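Local coordinates for Es1 family protein (Ehrlichia chaffeensis, PDB 3L3B) that probably acts in isoprenoid biosynthesis through an amidotransferase-like domain of the DJ-1/PfpI family, its exact reaction being unknown, at residues 106-111 and 145-150; 152-157 and 162-167; 44-49 and 222-227; 58-63 and 91-96. All coordinates share one frame; numbering follows the deposited sequence.

How the contacts relate
The four contacts illustrate how an alpha/beta sandwich is assembled around one central sheet. Contact 4 closes first along the chain, then contact 1, then contact 2, and all three fall within the span that contact 3 bridges between helices 41-53 and 221-238. Contacts 1 and 2, with centres 12 Å apart, use neighbouring parallel strands 110-113 and 154-157, joined by a bond from Gly-155 N to Leu-111 O. Contact 4 uses strand 56-62 of the same sheet, its centre 18 Å from that of contact 1. Contacts 3 and 4 meet through Met-48, Phe-58 and Ile-92, and both reach the second subunit, so this side of the fold also lies at the subunit interface.

Contact 1 of 4, residues 106-111 and 145-150; sequences EEFDML and REFYNA
Phe-108, whose side chain meets Phe-147 across this contact, offers its carbonyl O to Lys-152 NZ, an ammonium group that Val-105 O grips as well. No hydrogen bond joins residues 106-111 to 145-150 themselves; what binds them is the ring of Phe-147, whose face is turned to Leu-111. Leu-111 CB stands over the centre of that ring, 3.7 Å from the centroid and only 6° off the normal, a well-formed CH-pi contact. The leucine branches extend the cover: Leu-111 CD2 lies 3.8 Å from Phe-147 CD2, while CD1 leans toward CE2. With Leu-111 CG anti to the backbone N (chi1 173°), its side chain crosses the aromatic one at about a right angle. Strand 110-113 and helix 138-149 belong to a beta-alpha-beta crossover, in which the helix packs on the sheet before the chain returns as the neighbouring parallel strand 154-157; of residues 145-150, Phe-147 carries the contact with strand 110-113 and also touches Ile-154 of the second strand. At the edge of its ring, near the plane, comes Phe-108 CB, 3.8 Å from Phe-147 CE1. Phe-147 CE1 also lies 3.3 Å from Met-110 O, a close approach of a carbonyl to an aromatic C-H carbon. The two phenyl groups meet obliquely, Phe-108 CD2 lying 4.2 Å from Phe-147 CZ. Val-105 touches the buried ring of Phe-147 too.

Contact 2 of 4, residues 152-157 and 162-167; sequences KPIGAV and AVVVAL
Val-164 meets Ala-156 methyl to methyl, its CG2 lying 3.9 Å from Ala-156 CB. This is the tight part of the contact, where helix 160-168 rests on strand 154-157. Val-164 reaches the strand with one branch: CG2 stands anti to the carbonyl carbon, whereas CG1, anti to the backbone N (chi1 172°), makes no close approach to residues 152-157. Packing is looser toward the start of the strand. There Ile-154 CG2 comes no nearer than 4.5 Å to the same Val-164 CG2, and Ile-154 turns to Val-144 of helix 138-149 as well. Beyond it the strand gives way to partly exposed Lys-152, while on the helix Ala-166 is likewise partly exposed. Side chains alternate along the strand, so Val-157 is directed to the other face of the sheet, where Val-47 and Met-231 receive it. In DJ-1/PfpI relatives the sharp turn between such a strand and helix is the nucleophile elbow, and the short connection here is consistent with that design. Because methyl groups alone cross the interface, without a hydrogen bond or charge, its hold is one of shape and hydrophobic burial rather than of directed bonding.

Contact 3 of 4, residues 44-49 and 222-227; sequences AVLVML and YNVYLG
Leu-46 and Tyr-225 set their side chains at about a right angle, the leucine reaching across the root of the tyrosine rather than lying along its ring. Its two methyls divide the work. Leu-46 CD1 presses against the base of the aromatic side chain, 3.8 Å from Tyr-225 CB and 3.9 Å from Tyr-225 CA, while Leu-46 CD2 comes 3.9 Å from ring atom CD1 of Tyr-225, obliquely to the ring. One turn further along helix 41-53, Leu-49 also crosses the tyrosine nearly perpendicularly and puts its CD2 4.2 Å from Tyr-225 CE1. The tyrosine CG is anti to its own nitrogen (chi1 157°), a torsion that carries the ring along the flank of the partner helix, past both leucines. On the other flank Val-224 CG1 completes the contact with Leu-46 CD1 at 4.3 Å, a looser meeting. The axes of the two short segments approach to 10.1 Å and cross at -46°, close to the angle of about -50° common in ridges-into-grooves packing. The second subunit adjoins this pair: its Tyr-225 packs on Leu-49, its Val-45 on Val-45, and its Asp-52 accepts a hydrogen bond from Tyr-222 N. Packing of the helix after the first strand against the C-terminal helix, on one side of a central, mostly parallel sheet, is characteristic of the flavodoxin-like alpha/beta sandwich of the DJ-1/PfpI family.

Contact 4 of 4, residues 58-63 and 91-96; sequences FKCFAP and RIARGS
The flat group that Cys-60 meets is the carbonyl of Ser-96, whose O lies 3.7 Å from Cys-60 CB; no aromatic ring enters between the two segments. The rings of the strand are engaged in other directions: Phe-61 carries its ring to Phe-108, and Phe-58 sets CE2 beside the backbone O of Met-48. Between them Cys-60 points at the turn, its CB 3.9 Å from Ala-93 CB. The sulphur stands beside the backbone N (chi1 -71°), which brings Cys-60 SG to 4.0 Å from Ala-93 CB. A water ties the two backbones together. It donates a bond of 2.7 Å to Ser-96 O and accepts a weak one of 3.3 Å from Cys-60 N, bridging polar atoms that have no direct bond with each other. The turn that presents Ala-93 and Ser-96 is itself well defined: helix 85-92 ends in a Schellman motif, and Ala-93 to Ser-96 form a type I' turn closed by Ser-96 N on Ala-93 O. Gly-95 adopts a positive phi (96°) at which a CB would strike the carbonyl O of Arg-94. Arg-94 reaches the second subunit, making a salt bridge with its Glu-40 and a cation-pi contact with its Tyr-215. Strand 56-62 lies between strands 97-99 and 24-29 in the sheet; the turn following helix 85-92 packs on Cys-60 before the chain enters strand 97-99, while Ile-92 at the helix end lies against Ala-44 and Met-48 of helix 41-53.

Contact 1 of 4, residues 106-111 and 145-150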
loop_
_atom_site.group_PDB
_atom_site.type_symbol
_atom_site.label_atom_id
_atom_site.label_comp_id
_atom_site.label_asym_id
_atom_site.label_seq_id
_atom_site.Cartn_x
_atom_site.Cartn_y
_atom_site.Cartn_z
ATOM N N GLU B 106 -12.001 -10.114 22.128
ATOM C CA GLU B 106 -12.747 -9.195 22.997
ATOM C C GLU B 106 -12.248 -7.738 22.913
ATOM O O GLU B 106 -12.995 -6.808 23.198
ATOM C CB GLU B 106 -12.716 -9.684 24.457
ATOM N N GLU B 107 -11.006 -7.519 22.483
ATOM C CA GLU B 107 -10.479 -6.144 22.350
ATOM C C GLU B 107 -10.949 -5.437 21.088
ATOM O O GLU B 107 -10.677 -4.246 20.929
ATOM C CB GLU B 107 -8.942 -6.123 22.428
ATOM C CG GLU B 107 -8.395 -6.606 23.781
ATOM C CD GLU B 107 -6.855 -6.650 23.858
ATOM O OE1 GLU B 107 -6.344 -7.227 24.841
ATOM O OE2 GLU B 107 -6.165 -6.123 22.953
ATOM N N PHE B 108 -11.620 -6.161 20.190
ATOM C CA PHE B 108 -12.068 -5.620 18.911
ATOM C C PHE B 108 -13.582 -5.707 18.736
ATOM O O PHE B 108 -14.229 -6.554 19.332
ATOM C CB PHE B 108 -11.355 -6.334 17.732
ATOM C CG PHE B 108 -9.872 -6.299 17.822
ATOM C CD1 PHE B 108 -9.181 -5.184 17.426
ATOM C CD2 PHE B 108 -9.173 -7.366 18.368
ATOM C CE1 PHE B 108 -7.797 -5.129 17.526
ATOM C CE2 PHE B 108 -7.824 -7.331 18.507
ATOM C CZ PHE B 108 -7.109 -6.199 18.076
ATOM N N ASP B 109 -14.102 -4.815 17.892
ATOM C CA ASP B 109 -15.490 -4.803 17.445
ATOM C C ASP B 109 -15.751 -5.508 16.105
ATOM O O ASP B 109 -16.896 -5.879 15.818
ATOM C CB ASP B 109 -15.941 -3.357 17.279
ATOM C CG ASP B 109 -15.769 -2.574 18.518
ATOM O OD1 ASP B 109 -16.556 -2.769 19.441
ATOM O OD2 ASP B 109 -14.837 -1.778 18.585
ATOM N N MET B 110 -14.702 -5.669 15.291
ATOM C CA MET B 110 -14.817 -6.161 13.928
ATOM C C MET B 110 -13.444 -6.662 13.427
ATOM O O MET B 110 -12.421 -6.397 14.052
ATOM C CB MET B 110 -15.335 -5.049 13.000
ATOM C CG MET B 110 -14.442 -3.742 12.928
ATOM S SD MET B 110 -15.056 -2.429 11.783
ATOM C CE MET B 110 -14.276 -2.934 10.263
ATOM N N LEU B 111 -13.468 -7.318 12.270
ATOM C CA LEU B 111 -12.327 -7.904 11.606
ATOM C C LEU B 111 -12.438 -7.567 10.147
ATOM O O LEU B 111 -13.521 -7.647 9.585
ATOM C CB LEU B 111 -12.368 -9.430 11.779
ATOM C CG LEU B 111 -11.339 -10.246 11.014
ATOM C CD1 LEU B 111 -9.926 -9.880 11.550
ATOM C CD2 LEU B 111 -11.602 -11.703 11.091
ATOM N N ARG B 145 -13.542 -17.668 13.185
ATOM C CA ARG B 145 -14.659 -18.266 13.929
ATOM C C ARG B 145 -14.903 -17.551 15.272
ATOM O O ARG B 145 -16.049 -17.446 15.706
ATOM C CB ARG B 145 -14.423 -19.768 14.181
ATOM C CG ARG B 145 -14.402 -20.630 12.907
ATOM C CD ARG B 145 -15.804 -21.046 12.573
ATOM N NE ARG B 145 -15.928 -22.075 11.541
ATOM C CZ ARG B 145 -16.269 -23.337 11.747
ATOM N NH1 ARG B 145 -16.407 -24.150 10.696
ATOM N NH2 ARG B 145 -16.486 -23.793 12.984
ATOM N N GLU B 146 -13.842 -17.069 15.944
ATOM C CA GLU B 146 -14.047 -16.366 17.211
ATOM C C GLU B 146 -14.789 -15.062 16.996
ATOM O O GLU B 146 -15.686 -14.723 17.758
ATOM C CB GLU B 146 -12.749 -16.124 17.986
ATOM C CG GLU B 146 -12.287 -17.315 18.788
ATOM C CD GLU B 146 -11.143 -16.970 19.712
ATOM O OE1 GLU B 146 -11.409 -16.466 20.817
ATOM O OE2 GLU B 146 -9.976 -17.181 19.322
ATOM N N PHE B 147 -14.431 -14.343 15.944
ATOM C CA PHE B 147 -15.157 -13.115 15.580
ATOM C C PHE B 147 -16.595 -13.495 15.212
ATOM O O PHE B 147 -17.539 -12.871 15.689
ATOM C CB PHE B 147 -14.504 -12.383 14.416
ATOM C CG PHE B 147 -13.414 -11.411 14.841
ATOM C CD1 PHE B 147 -13.746 -10.123 15.275
ATOM C CD2 PHE B 147 -12.111 -11.807 14.882
ATOM C CE1 PHE B 147 -12.765 -9.225 15.699
ATOM C CE2 PHE B 147 -11.128 -10.925 15.312
ATOM C CZ PHE B 147 -11.472 -9.623 15.711
ATOM N N TYR B 148 -16.759 -14.520 14.396
ATOM C CA TYR B 148 -18.118 -14.919 13.967
ATOM C C TYR B 148 -18.958 -15.370 15.137
ATOM O O TYR B 148 -20.122 -14.947 15.294
ATOM C CB TYR B 148 -18.080 -16.015 12.907
ATOM C CG TYR B 148 -19.454 -16.421 12.479
ATOM C CD1 TYR B 148 -20.200 -15.611 11.647
ATOM C CD2 TYR B 148 -20.027 -17.598 12.949
ATOM C CE1 TYR B 148 -21.486 -15.973 11.283
ATOM C CE2 TYR B 148 -21.327 -17.979 12.581
ATOM C CZ TYR B 148 -22.032 -17.155 11.743
ATOM O OH TYR B 148 -23.320 -17.481 11.400
ATOM N N ASN B 149 -18.394 -16.206 15.999
ATOM C CA ASN B 149 -19.196 -16.674 17.152
ATOM C C ASN B 149 -19.492 -15.567 18.186
ATOM O O ASN B 149 -20.465 -15.652 18.882
ATOM C CB ASN B 149 -18.543 -17.893 17.806
ATOM C CG ASN B 149 -18.616 -19.128 16.922
ATOM O OD1 ASN B 149 -17.661 -19.902 16.851
ATOM N ND2 ASN B 149 -19.739 -19.296 16.208
ATOM N N ALA B 150 -18.651 -14.532 18.266
ATOM C CA ALA B 150 -18.932 -13.351 19.080
ATOM C C ALA B 150 -19.823 -12.299 18.372
ATOM O O ALA B 150 -19.983 -11.217 18.906
ATOM C CB ALA B 150 -17.608 -12.687 19.544
#

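Contact 2 of 4, residues 152-157 and 162-167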
loop_
_atom_site.group_PDB
_atom_site.type_symbol
_atom_site.label_atom_id
_atom_site.label_comp_id
_atom_site.label_asym_id
_atom_site.label_seq_id
_atom_site.Cartn_x
_atom_site.Cartn_y
_atom_site.Cartn_z
ATOM N N LYS B 152 -19.492 -10.397 15.709
ATOM C CA LYS B 152 -18.711 -9.227 15.320
ATOM C C LYS B 152 -18.521 -9.237 13.814
ATOM O O LYS B 152 -18.202 -10.279 13.245
ATOM C CB LYS B 152 -17.363 -9.215 16.021
ATOM C CG LYS B 152 -17.515 -8.928 17.495
ATOM C CD LYS B 152 -16.239 -9.126 18.284
ATOM C CE LYS B 152 -16.531 -8.787 19.740
ATOM N NZ LYS B 152 -15.352 -8.834 20.568
ATOM N N PRO B 153 -18.788 -8.093 13.163
ATOM C CA PRO B 153 -18.753 -8.012 11.723
ATOM C C PRO B 153 -17.398 -8.391 11.186
ATOM O O PRO B 153 -16.397 -8.012 11.757
ATOM C CB PRO B 153 -18.986 -6.522 11.457
ATOM C CG PRO B 153 -19.827 -6.092 12.629
ATOM C CD PRO B 153 -19.202 -6.810 13.762
ATOM N N ILE B 154 -17.400 -9.155 10.112
ATOM C CA ILE B 154 -16.219 -9.587 9.418
ATOM C C ILE B 154 -16.339 -9.057 7.978
ATOM O O ILE B 154 -17.320 -9.331 7.285
ATOM C CB ILE B 154 -16.120 -11.124 9.349
ATOM C CG1 ILE B 154 -15.930 -11.776 10.709
ATOM C CG2 ILE B 154 -14.959 -11.588 8.437
ATOM C CD1 ILE B 154 -16.203 -13.311 10.669
ATOM N N GLY B 155 -15.334 -8.286 7.554
ATOM C CA GLY B 155 -15.232 -7.785 6.187
ATOM C C GLY B 155 -14.149 -8.507 5.404
ATOM O O GLY B 155 -13.121 -8.833 5.961
ATOM N N ALA B 156 -14.377 -8.747 4.105
ATOM C CA ALA B 156 -13.481 -9.566 3.299
ATOM C C ALA B 156 -13.446 -8.995 1.881
ATOM O O ALA B 156 -14.475 -8.640 1.314
ATOM C CB ALA B 156 -13.927 -11.113 3.313
ATOM N N VAL B 157 -12.256 -8.850 1.336
ATOM C CA VAL B 157 -12.053 -8.197 0.058
ATOM C C VAL B 157 -11.423 -9.188 -0.928
ATOM O O VAL B 157 -10.562 -10.041 -0.569
ATOM C CB VAL B 157 -11.115 -6.978 0.229
ATOM C CG1 VAL B 157 -10.968 -6.154 -1.126
ATOM C CG2 VAL B 157 -11.589 -6.106 1.423
ATOM N N ALA B 162 -14.365 -15.901 -0.355
ATOM C CA ALA B 162 -14.418 -17.331 -0.653
ATOM C C ALA B 162 -13.833 -18.127 0.489
ATOM O O ALA B 162 -14.399 -19.155 0.913
ATOM C CB ALA B 162 -13.647 -17.655 -2.015
ATOM N N VAL B 163 -12.717 -17.650 1.026
ATOM C CA VAL B 163 -12.096 -18.300 2.148
ATOM C C VAL B 163 -12.966 -18.240 3.416
ATOM O O VAL B 163 -13.026 -19.231 4.166
ATOM C CB VAL B 163 -10.729 -17.749 2.468
ATOM C CG1 VAL B 163 -10.064 -18.596 3.623
ATOM C CG2 VAL B 163 -9.848 -17.742 1.187
ATOM N N VAL B 164 -13.637 -17.098 3.619
ATOM C CA VAL B 164 -14.544 -16.929 4.745
ATOM C C VAL B 164 -15.729 -17.880 4.615
ATOM O O VAL B 164 -16.108 -18.512 5.594
ATOM C CB VAL B 164 -15.031 -15.467 4.907
ATOM C CG1 VAL B 164 -16.155 -15.383 6.012
ATOM C CG2 VAL B 164 -13.864 -14.533 5.218
ATOM N N VAL B 165 -16.309 -17.972 3.417
ATOM C CA VAL B 165 -17.423 -18.893 3.178
ATOM C C VAL B 165 -17.007 -20.302 3.575
ATOM O O VAL B 165 -17.705 -20.957 4.349
ATOM C CB VAL B 165 -17.970 -18.794 1.720
ATOM C CG1 VAL B 165 -18.860 -19.928 1.359
ATOM C CG2 VAL B 165 -18.668 -17.413 1.527
ATOM N N ALA B 166 -15.830 -20.714 3.106
ATOM C CA ALA B 166 -15.340 -22.076 3.320
ATOM C C ALA B 166 -15.113 -22.371 4.813
ATOM O O ALA B 166 -15.551 -23.380 5.349
ATOM C CB ALA B 166 -14.020 -22.294 2.512
ATOM N N LEU B 167 -14.451 -21.466 5.503
ATOM C CA LEU B 167 -14.166 -21.701 6.882
ATOM C C LEU B 167 -15.442 -21.672 7.760
ATOM O O LEU B 167 -15.426 -22.268 8.831
ATOM C CB LEU B 167 -13.078 -20.750 7.397
ATOM C CG LEU B 167 -13.388 -19.289 7.728
ATOM C CD1 LEU B 167 -13.928 -19.129 9.167
ATOM C CD2 LEU B 167 -12.136 -18.340 7.554
#

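Contact 3 of 4, residues 44-49 and 222-227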
loop_
_atom_site.group_PDB
_atom_site.type_symbol
_atom_site.label_atom_id
_atom_site.label_comp_id
_atom_site.label_asym_id
_atom_site.label_seq_id
_atom_site.Cartn_x
_atom_site.Cartn_y
_atom_site.Cartn_z
ATOM N N ALA B 44 -5.136 -3.519 1.253
ATOM C CA ALA B 44 -4.799 -3.345 2.669
ATOM C C ALA B 44 -4.681 -1.878 3.007
ATOM O O ALA B 44 -5.206 -1.461 4.002
ATOM C CB ALA B 44 -3.525 -4.047 3.050
ATOM N N VAL B 45 -3.969 -1.095 2.201
ATOM C CA VAL B 45 -3.817 0.318 2.493
ATOM C C VAL B 45 -5.188 0.995 2.517
ATOM O O VAL B 45 -5.451 1.797 3.416
ATOM C CB VAL B 45 -2.868 1.033 1.493
ATOM C CG1 VAL B 45 -2.957 2.584 1.613
ATOM C CG2 VAL B 45 -1.444 0.537 1.728
ATOM N N LEU B 46 -6.065 0.650 1.561
ATOM C CA LEU B 46 -7.364 1.329 1.439
ATOM C C LEU B 46 -8.321 0.948 2.591
ATOM O O LEU B 46 -9.126 1.787 3.056
ATOM C CB LEU B 46 -7.966 1.111 0.047
ATOM C CG LEU B 46 -7.195 1.640 -1.163
ATOM C CD1 LEU B 46 -7.848 1.160 -2.459
ATOM C CD2 LEU B 46 -7.058 3.146 -1.126
ATOM N N VAL B 47 -8.229 -0.302 3.037
ATOM C CA VAL B 47 -8.927 -0.769 4.238
ATOM C C VAL B 47 -8.461 0.063 5.463
ATOM O O VAL B 47 -9.284 0.550 6.230
ATOM C CB VAL B 47 -8.703 -2.249 4.470
ATOM C CG1 VAL B 47 -8.962 -2.634 5.960
ATOM C CG2 VAL B 47 -9.587 -3.066 3.534
ATOM N N MET B 48 -7.160 0.235 5.638
ATOM C CA MET B 48 -6.639 1.013 6.775
ATOM C C MET B 48 -6.991 2.500 6.684
ATOM O O MET B 48 -7.296 3.114 7.701
ATOM C CB MET B 48 -5.118 0.876 6.881
ATOM C CG MET B 48 -4.650 -0.515 7.151
ATOM S SD MET B 48 -2.868 -0.592 7.447
ATOM C CE MET B 48 -2.256 -0.298 5.806
ATOM N N LEU B 49 -6.968 3.073 5.474
ATOM C CA LEU B 49 -7.372 4.474 5.244
ATOM C C LEU B 49 -8.827 4.700 5.650
ATOM O O LEU B 49 -9.124 5.587 6.444
ATOM C CB LEU B 49 -7.147 4.865 3.778
ATOM C CG LEU B 49 -7.624 6.210 3.252
ATOM C CD1 LEU B 49 -6.845 7.305 3.893
ATOM C CD2 LEU B 49 -7.517 6.287 1.753
ATOM N N TYR B 222 -9.153 3.708 -8.349
ATOM C CA TYR B 222 -10.198 4.559 -7.754
ATOM C C TYR B 222 -11.501 3.749 -7.591
ATOM O O TYR B 222 -12.147 3.843 -6.580
ATOM C CB TYR B 222 -10.399 5.849 -8.542
ATOM C CG TYR B 222 -11.450 6.764 -7.945
ATOM C CD1 TYR B 222 -11.222 7.449 -6.744
ATOM C CD2 TYR B 222 -12.684 6.915 -8.563
ATOM C CE1 TYR B 222 -12.215 8.272 -6.180
ATOM C CE2 TYR B 222 -13.678 7.739 -8.023
ATOM C CZ TYR B 222 -13.442 8.419 -6.833
ATOM O OH TYR B 222 -14.457 9.218 -6.326
ATOM N N ASN B 223 -11.855 2.921 -8.572
ATOM C CA ASN B 223 -13.074 2.093 -8.470
ATOM C C ASN B 223 -12.970 1.040 -7.421
ATOM O O ASN B 223 -13.880 0.867 -6.647
ATOM C CB ASN B 223 -13.449 1.506 -9.828
ATOM C CG ASN B 223 -13.958 2.571 -10.767
ATOM O OD1 ASN B 223 -14.533 3.545 -10.303
ATOM N ND2 ASN B 223 -13.713 2.428 -12.078
ATOM N N VAL B 224 -11.823 0.398 -7.344
ATOM C CA VAL B 224 -11.531 -0.526 -6.264
ATOM C C VAL B 224 -11.779 0.150 -4.901
ATOM O O VAL B 224 -12.419 -0.433 -4.028
ATOM C CB VAL B 224 -10.079 -1.082 -6.346
ATOM C CG1 VAL B 224 -9.679 -1.782 -5.024
ATOM C CG2 VAL B 224 -9.910 -2.023 -7.597
ATOM N N TYR B 225 -11.309 1.385 -4.756
ATOM C CA TYR B 225 -11.456 2.130 -3.500
ATOM C C TYR B 225 -12.919 2.424 -3.145
ATOM O O TYR B 225 -13.287 2.407 -1.968
ATOM C CB TYR B 225 -10.635 3.421 -3.577
ATOM C CG TYR B 225 -11.023 4.583 -2.665
ATOM C CD1 TYR B 225 -10.674 4.616 -1.303
ATOM C CD2 TYR B 225 -11.685 5.678 -3.183
ATOM C CE1 TYR B 225 -11.006 5.750 -0.492
ATOM C CE2 TYR B 225 -12.042 6.763 -2.389
ATOM C CZ TYR B 225 -11.695 6.800 -1.054
ATOM O OH TYR B 225 -12.101 7.927 -0.339
ATOM N N LEU B 226 -13.741 2.690 -4.165
ATOM C CA LEU B 226 -15.150 2.982 -3.935
ATOM C C LEU B 226 -15.847 1.797 -3.297
ATOM O O LEU B 226 -16.641 1.955 -2.369
ATOM C CB LEU B 226 -15.829 3.375 -5.230
ATOM C CG LEU B 226 -15.494 4.754 -5.746
ATOM C CD1 LEU B 226 -16.289 4.992 -7.008
ATOM C CD2 LEU B 226 -15.729 5.860 -4.680
ATOM N N GLY B 227 -15.508 0.594 -3.753
ATOM C CA GLY B 227 -16.076 -0.594 -3.176
ATOM C C GLY B 227 -15.630 -0.835 -1.743
ATOM O O GLY B 227 -16.415 -1.207 -0.930
#

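Contact 4 of 4, residues 58-63 and 91-96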
loop_
_atom_site.group_PDB
_atom_site.type_symbol
_atom_site.label_atom_id
_atom_site.label_comp_id
_atom_site.label_asym_id
_atom_site.label_seq_id
_atom_site.Cartn_x
_atom_site.Cartn_y
_atom_site.Cartn_z
ATOM N N PHE B 58 -6.982 0.463 14.584
ATOM C CA PHE B 58 -6.811 -0.916 14.176
ATOM C C PHE B 58 -5.484 -1.501 14.559
ATOM O O PHE B 58 -4.520 -0.782 14.873
ATOM C CB PHE B 58 -7.017 -1.056 12.655
ATOM C CG PHE B 58 -6.079 -0.182 11.827
ATOM C CD1 PHE B 58 -4.806 -0.587 11.550
ATOM C CD2 PHE B 58 -6.502 1.029 11.328
ATOM C CE1 PHE B 58 -3.942 0.227 10.809
ATOM C CE2 PHE B 58 -5.657 1.828 10.578
ATOM C CZ PHE B 58 -4.378 1.415 10.336
ATOM N N LYS B 59 -5.446 -2.832 14.501
ATOM C CA LYS B 59 -4.234 -3.615 14.760
ATOM C C LYS B 59 -4.125 -4.723 13.749
ATOM O O LYS B 59 -5.078 -5.466 13.472
ATOM C CB LYS B 59 -4.249 -4.236 16.169
ATOM C CG LYS B 59 -3.677 -3.385 17.258
ATOM C CD LYS B 59 -3.809 -4.079 18.618
ATOM C CE LYS B 59 -3.134 -3.333 19.737
ATOM N NZ LYS B 59 -3.001 -4.244 20.894
ATOM N N CYS B 60 -2.923 -4.881 13.248
ATOM C CA CYS B 60 -2.658 -5.826 12.224
ATOM C C CYS B 60 -2.115 -7.086 12.863
ATOM O O CYS B 60 -1.260 -7.011 13.759
ATOM C CB CYS B 60 -1.657 -5.292 11.226
ATOM S SG CYS B 60 -2.283 -3.932 10.107
ATOM N N PHE B 61 -2.523 -8.222 12.294
ATOM C CA PHE B 61 -2.115 -9.546 12.743
ATOM C C PHE B 61 -1.743 -10.395 11.573
ATOM O O PHE B 61 -2.298 -10.247 10.516
ATOM C CB PHE B 61 -3.296 -10.236 13.447
ATOM C CG PHE B 61 -3.701 -9.571 14.676
ATOM C CD1 PHE B 61 -3.047 -9.856 15.874
ATOM C CD2 PHE B 61 -4.736 -8.637 14.664
ATOM C CE1 PHE B 61 -3.436 -9.237 17.034
ATOM C CE2 PHE B 61 -5.103 -7.986 15.816
ATOM C CZ PHE B 61 -4.444 -8.288 17.014
ATOM N N ALA B 62 -0.786 -11.280 11.765
ATOM C CA ALA B 62 -0.429 -12.259 10.764
ATOM C C ALA B 62 0.200 -13.498 11.444
ATOM O O ALA B 62 0.766 -13.402 12.532
ATOM C CB ALA B 62 0.570 -11.679 9.781
ATOM N N PRO B 63 0.166 -14.639 10.755
ATOM C CA PRO B 63 0.722 -15.852 11.300
ATOM C C PRO B 63 2.221 -15.860 11.123
ATOM O O PRO B 63 2.707 -15.393 10.094
ATOM C CB PRO B 63 0.078 -16.931 10.434
ATOM C CG PRO B 63 -0.135 -16.265 9.146
ATOM C CD PRO B 63 -0.620 -14.906 9.540
ATOM N N ARG B 91 5.721 -4.769 6.695
ATOM C CA ARG B 91 5.871 -3.696 5.716
ATOM C C ARG B 91 4.592 -2.919 5.581
ATOM O O ARG B 91 4.600 -1.730 5.712
ATOM C CB ARG B 91 6.356 -4.223 4.364
ATOM C CG ARG B 91 7.770 -4.860 4.496
ATOM C CD ARG B 91 8.251 -5.649 3.274
ATOM N NE ARG B 91 9.639 -6.073 3.513
ATOM C CZ ARG B 91 10.720 -5.304 3.276
ATOM N NH1 ARG B 91 10.565 -4.111 2.727
ATOM N NH2 ARG B 91 11.941 -5.738 3.598
ATOM N N ILE B 92 3.479 -3.593 5.347
ATOM C CA ILE B 92 2.200 -2.964 5.215
ATOM C C ILE B 92 1.794 -2.293 6.521
ATOM O O ILE B 92 1.232 -1.185 6.523
ATOM C CB ILE B 92 1.148 -4.020 4.804
ATOM C CG1 ILE B 92 1.364 -4.444 3.356
ATOM C CG2 ILE B 92 -0.294 -3.486 4.928
ATOM C CD1 ILE B 92 0.342 -5.512 2.867
ATOM N N ALA B 93 2.104 -2.953 7.635
ATOM C CA ALA B 93 1.748 -2.447 8.957
ATOM C C ALA B 93 2.692 -1.393 9.488
ATOM O O ALA B 93 2.482 -0.939 10.606
ATOM C CB ALA B 93 1.686 -3.644 9.997
ATOM N N ARG B 94 3.720 -0.998 8.724
ATOM C CA ARG B 94 4.754 -0.073 9.219
ATOM C C ARG B 94 5.264 -0.550 10.605
ATOM O O ARG B 94 5.523 0.266 11.522
ATOM C CB ARG B 94 4.220 1.355 9.325
ATOM C CG ARG B 94 4.037 2.080 7.962
ATOM C CD ARG B 94 3.527 3.521 8.161
ATOM N NE ARG B 94 4.389 4.320 9.061
ATOM C CZ ARG B 94 5.496 4.973 8.706
ATOM N NH1 ARG B 94 5.922 5.005 7.446
ATOM N NH2 ARG B 94 6.182 5.639 9.620
ATOM N N GLY B 95 5.433 -1.867 10.752
ATOM C CA GLY B 95 6.058 -2.436 11.951
ATOM C C GLY B 95 5.058 -2.887 12.986
ATOM O O GLY B 95 5.372 -3.713 13.821
ATOM N N SER B 96 3.825 -2.385 12.939
ATOM C CA SER B 96 2.897 -2.643 14.019
ATOM C C SER B 96 2.064 -3.829 13.652
ATOM O O SER B 96 0.896 -3.691 13.348
ATOM C CB SER B 96 2.003 -1.423 14.274
ATOM O OG SER B 96 2.820 -0.299 14.555
HETATM O O HOH W 1 -1.250 -2.099 12.808
#